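Local structure of conserved hypothetical protein (Sulfolobus solfataricus, 2FNA) at residues L92-I105 with L122-S135. The protein is an archaeal AAA+ ATPase that binds ADP and probably hydrolyses ATP, though its cellular role is unknown. Sequence-based numbering, arbitrary orientation. Where two conformers were deposited one is given.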
# COMPACT_ATOMS: atom_id res chain seq x y z
N LEU A 92 -5.43 21.63 -15.65
CA LEU A 92 -6.15 22.77 -15.07
C LEU A 92 -5.49 24.10 -15.43
O LEU A 92 -4.83 24.71 -14.60
CB LEU A 92 -6.29 22.62 -13.54
CG LEU A 92 -7.21 21.54 -12.96
CD1 LEU A 92 -7.19 21.60 -11.44
CD2 LEU A 92 -8.66 21.63 -13.45
N PRO A 93 -5.71 24.59 -16.67
CA PRO A 93 -5.22 25.89 -17.13
C PRO A 93 -5.20 27.04 -16.09
O PRO A 93 -4.23 27.80 -16.07
CB PRO A 93 -6.18 26.23 -18.27
CG PRO A 93 -6.45 24.91 -18.89
CD PRO A 93 -6.44 23.90 -17.76
N SER A 94 -6.24 27.17 -15.26
CA SER A 94 -6.33 28.29 -14.30
C SER A 94 -5.58 28.02 -12.99
O SER A 94 -5.64 28.84 -12.07
CB SER A 94 -7.79 28.61 -13.98
OG SER A 94 -8.44 27.53 -13.34
N LEU A 95 -4.90 26.89 -12.90
CA LEU A 95 -4.16 26.56 -11.69
C LEU A 95 -2.87 27.37 -11.60
O LEU A 95 -2.57 27.93 -10.56
CB LEU A 95 -3.83 25.07 -11.64
CG LEU A 95 -3.11 24.53 -10.40
CD1 LEU A 95 -3.79 24.99 -9.14
CD2 LEU A 95 -3.10 23.04 -10.46
N LEU A 96 -2.13 27.43 -12.70
CA LEU A 96 -0.89 28.21 -12.75
C LEU A 96 -1.11 29.63 -12.23
O LEU A 96 -0.29 30.16 -11.49
CB LEU A 96 -0.31 28.22 -14.17
CG LEU A 96 1.21 28.13 -14.23
CD1 LEU A 96 1.68 26.74 -13.85
CD2 LEU A 96 1.76 28.51 -15.61
N LYS A 97 -2.26 30.22 -12.59
CA LYS A 97 -2.68 31.51 -12.04
C LYS A 97 -2.99 31.46 -10.54
O LYS A 97 -2.62 32.37 -9.81
CB LYS A 97 -3.93 32.01 -12.81
CG LYS A 97 -4.57 33.29 -12.25
CD LYS A 97 -5.91 33.60 -12.96
CE LYS A 97 -6.81 34.56 -12.16
NZ LYS A 97 -7.00 35.86 -12.84
N ALA A 98 -3.68 30.41 -10.11
CA ALA A 98 -4.05 30.22 -8.69
C ALA A 98 -2.85 29.89 -7.77
O ALA A 98 -2.90 30.17 -6.56
CB ALA A 98 -5.13 29.16 -8.55
N LEU A 99 -1.78 29.31 -8.34
CA LEU A 99 -0.54 29.04 -7.58
C LEU A 99 0.41 30.24 -7.55
O LEU A 99 1.41 30.22 -6.82
CB LEU A 99 0.19 27.82 -8.18
CG LEU A 99 -0.56 26.50 -8.09
CD1 LEU A 99 0.16 25.39 -8.84
CD2 LEU A 99 -0.78 26.13 -6.65
N LYS A 100 0.12 31.26 -8.35
CA LYS A 100 1.01 32.42 -8.46
C LYS A 100 1.22 33.12 -7.11
O LYS A 100 2.35 33.50 -6.77
CB LYS A 100 0.48 33.41 -9.53
CG LYS A 100 1.48 34.47 -9.99
CD LYS A 100 0.89 35.41 -11.03
N ASN A 101 0.15 33.27 -6.33
CA ASN A 101 0.23 33.97 -5.04
C ASN A 101 0.50 33.06 -3.84
O ASN A 101 0.36 33.49 -2.69
CB ASN A 101 -1.05 34.79 -4.80
N ILE A 102 0.89 31.80 -4.08
CA ILE A 102 1.34 30.94 -2.98
C ILE A 102 2.76 31.39 -2.59
O ILE A 102 3.62 31.56 -3.45
CB ILE A 102 1.32 29.43 -3.35
CG1 ILE A 102 -0.07 28.97 -3.80
CG2 ILE A 102 1.79 28.57 -2.15
CD1 ILE A 102 -1.10 28.82 -2.67
N GLN A 103 2.97 31.59 -1.29
CA GLN A 103 4.22 32.20 -0.78
C GLN A 103 5.50 31.58 -1.34
O GLN A 103 6.33 32.28 -1.93
CB GLN A 103 4.26 32.14 0.75
CG GLN A 103 5.35 33.01 1.38
CD GLN A 103 4.82 34.32 1.89
OE1 GLN A 103 4.89 35.35 1.20
NE2 GLN A 103 4.24 34.30 3.09
N GLY A 104 5.67 30.27 -1.17
CA GLY A 104 6.91 29.61 -1.59
C GLY A 104 6.97 29.07 -3.01
O GLY A 104 7.74 28.14 -3.27
N ILE A 105 6.19 29.63 -3.94
CA ILE A 105 6.12 29.10 -5.30
C ILE A 105 6.66 30.10 -6.30
O ILE A 105 6.42 31.30 -6.18
CB ILE A 105 4.67 28.68 -5.68
CG1 ILE A 105 4.20 27.55 -4.75
CG2 ILE A 105 4.58 28.23 -7.16
CD1 ILE A 105 2.92 26.83 -5.18
N LEU A 122 5.76 25.64 3.21
CA LEU A 122 4.57 25.85 2.39
C LEU A 122 3.30 25.47 3.15
O LEU A 122 3.31 24.59 4.01
CB LEU A 122 4.71 24.98 1.13
CG LEU A 122 3.52 24.70 0.22
CD1 LEU A 122 3.42 25.70 -0.92
CD2 LEU A 122 3.65 23.28 -0.34
N SER A 123 2.20 26.17 2.85
CA SER A 123 0.90 25.85 3.42
C SER A 123 0.20 24.84 2.51
O SER A 123 -0.35 25.20 1.45
CB SER A 123 0.02 27.10 3.56
OG SER A 123 -1.26 26.76 4.07
N PHE A 124 0.23 23.58 2.93
CA PHE A 124 -0.44 22.50 2.20
C PHE A 124 -1.94 22.81 2.09
O PHE A 124 -2.51 22.59 1.03
CB PHE A 124 -0.17 21.15 2.88
CG PHE A 124 -0.50 19.94 2.01
CD1 PHE A 124 0.09 19.76 0.75
CD2 PHE A 124 -1.38 18.94 2.48
CE1 PHE A 124 -0.22 18.63 -0.04
CE2 PHE A 124 -1.70 17.82 1.69
CZ PHE A 124 -1.11 17.66 0.43
N ALA A 125 -2.54 23.40 3.14
CA ALA A 125 -3.97 23.74 3.12
C ALA A 125 -4.33 24.80 2.06
O ALA A 125 -5.37 24.68 1.38
CB ALA A 125 -4.41 24.19 4.47
N ASN A 126 -3.47 25.81 1.89
CA ASN A 126 -3.69 26.83 0.83
C ASN A 126 -3.45 26.27 -0.55
O ASN A 126 -4.09 26.67 -1.53
CB ASN A 126 -2.76 28.02 1.03
CG ASN A 126 -3.20 28.95 2.15
OD1 ASN A 126 -4.31 28.85 2.68
ND2 ASN A 126 -2.32 29.88 2.51
N LEU A 127 -2.52 25.32 -0.64
CA LEU A 127 -2.23 24.63 -1.88
C LEU A 127 -3.46 23.85 -2.37
O LEU A 127 -3.87 23.98 -3.53
CB LEU A 127 -1.03 23.72 -1.69
CG LEU A 127 -0.50 22.94 -2.91
CD1 LEU A 127 -0.15 23.89 -4.09
CD2 LEU A 127 0.70 22.07 -2.53
N LEU A 128 -4.06 23.07 -1.47
CA LEU A 128 -5.25 22.27 -1.76
C LEU A 128 -6.41 23.17 -2.15
O LEU A 128 -7.19 22.86 -3.07
CB LEU A 128 -5.66 21.45 -0.54
CG LEU A 128 -4.71 20.35 -0.03
CD1 LEU A 128 -5.30 19.75 1.22
CD2 LEU A 128 -4.50 19.30 -1.07
N GLU A 129 -6.53 24.26 -1.41
CA GLU A 129 -7.57 25.25 -1.64
C GLU A 129 -7.46 25.87 -3.04
O GLU A 129 -8.48 26.24 -3.63
CB GLU A 129 -7.50 26.33 -0.56
CG GLU A 129 -8.77 27.15 -0.46
CD GLU A 129 -8.97 27.82 0.90
OE1 GLU A 129 -8.23 27.54 1.87
OE2 GLU A 129 -9.91 28.64 0.97
N SER A 130 -6.24 25.96 -3.57
CA SER A 130 -6.02 26.52 -4.92
C SER A 130 -6.35 25.52 -6.03
O SER A 130 -6.73 25.92 -7.13
CB SER A 130 -4.58 27.00 -5.07
OG SER A 130 -3.71 25.90 -5.19
N PHE A 131 -6.16 24.22 -5.76
CA PHE A 131 -6.61 23.18 -6.67
C PHE A 131 -8.12 23.29 -6.79
O PHE A 131 -8.66 23.24 -7.89
CB PHE A 131 -6.30 21.78 -6.14
CG PHE A 131 -4.84 21.47 -5.97
CD1 PHE A 131 -3.85 22.21 -6.59
CD2 PHE A 131 -4.46 20.38 -5.18
CE1 PHE A 131 -2.51 21.88 -6.42
CE2 PHE A 131 -3.12 20.05 -5.02
CZ PHE A 131 -2.15 20.81 -5.64
N GLU A 132 -8.77 23.45 -5.63
CA GLU A 132 -10.23 23.60 -5.58
C GLU A 132 -10.69 24.86 -6.29
O GLU A 132 -11.69 24.82 -7.00
CB GLU A 132 -10.75 23.53 -4.12
CG GLU A 132 -12.13 24.14 -3.92
CD GLU A 132 -12.90 23.58 -2.75
OE1 GLU A 132 -12.70 22.40 -2.41
OE2 GLU A 132 -13.75 24.32 -2.20
N GLN A 133 -9.97 25.98 -6.13
CA GLN A 133 -10.28 27.21 -6.88
C GLN A 133 -10.19 27.04 -8.40
O GLN A 133 -10.97 27.63 -9.15
CB GLN A 133 -9.37 28.38 -6.47
CG GLN A 133 -10.07 29.46 -5.65
CD GLN A 133 -10.17 29.14 -4.15
OE1 GLN A 133 -9.86 29.98 -3.31
NE2 GLN A 133 -10.61 27.92 -3.83
N ALA A 134 -9.23 26.22 -8.84
CA ALA A 134 -8.92 26.03 -10.25
C ALA A 134 -9.82 24.99 -10.97
O ALA A 134 -9.72 24.82 -12.19
CB ALA A 134 -7.44 25.64 -10.39
N SER A 135 -10.69 24.31 -10.22
CA SER A 135 -11.41 23.15 -10.74
C SER A 135 -12.91 23.31 -10.46
O SER A 135 -13.30 23.65 -9.35
CB SER A 135 -10.88 21.87 -10.07
OG SER A 135 -11.19 20.71 -10.82
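Leu-99 CD2 presses on Leu-127 CD1 at 3.5 Å, closer than usual for two methyls, within the apolar packing that joins 92-105 to 122-135. Further along, Ile-102 CG2 meets Leu-122 CD1. Leu-95 brings CD1 to the edge of the Phe-131 ring, in plane and 3.8 Å from Phe-131 CD1, because its chi1 of -177° sets CG opposite the backbone N. Ala-134 CB comes within 3.6 Å of Leu-95 CA, a backbone approach that a small side chain permits. Leu-92 lays its two methyls against Ala-134 and Ser-135, CD2 lying 3.6 Å from Ala-134 O while CD1 reaches Ser-135 CB. Replacing Leu-92 with alanine would probably open a gap over Ala-134 and Ser-135, since both of its touching methyls would be lost.

Among the polar groups, Ser-123 OG N-caps helix 124-133 by accepting from Asn-126 N, and Ser-135 OG bonds to Asp-137 O.

This is plain helix packing at the periphery of the ATPase domain, about 28 Å from the chain's centre to that of the contact. Helix 74-91 adds Leu-88, Ile-85 and Leu-81 against Leu-95, Leu-99 and Leu-127, strand 112-114 covers Ile-105 and Leu-122, and helix 158-167 packs on Phe-124, Ala-125 and Leu-128.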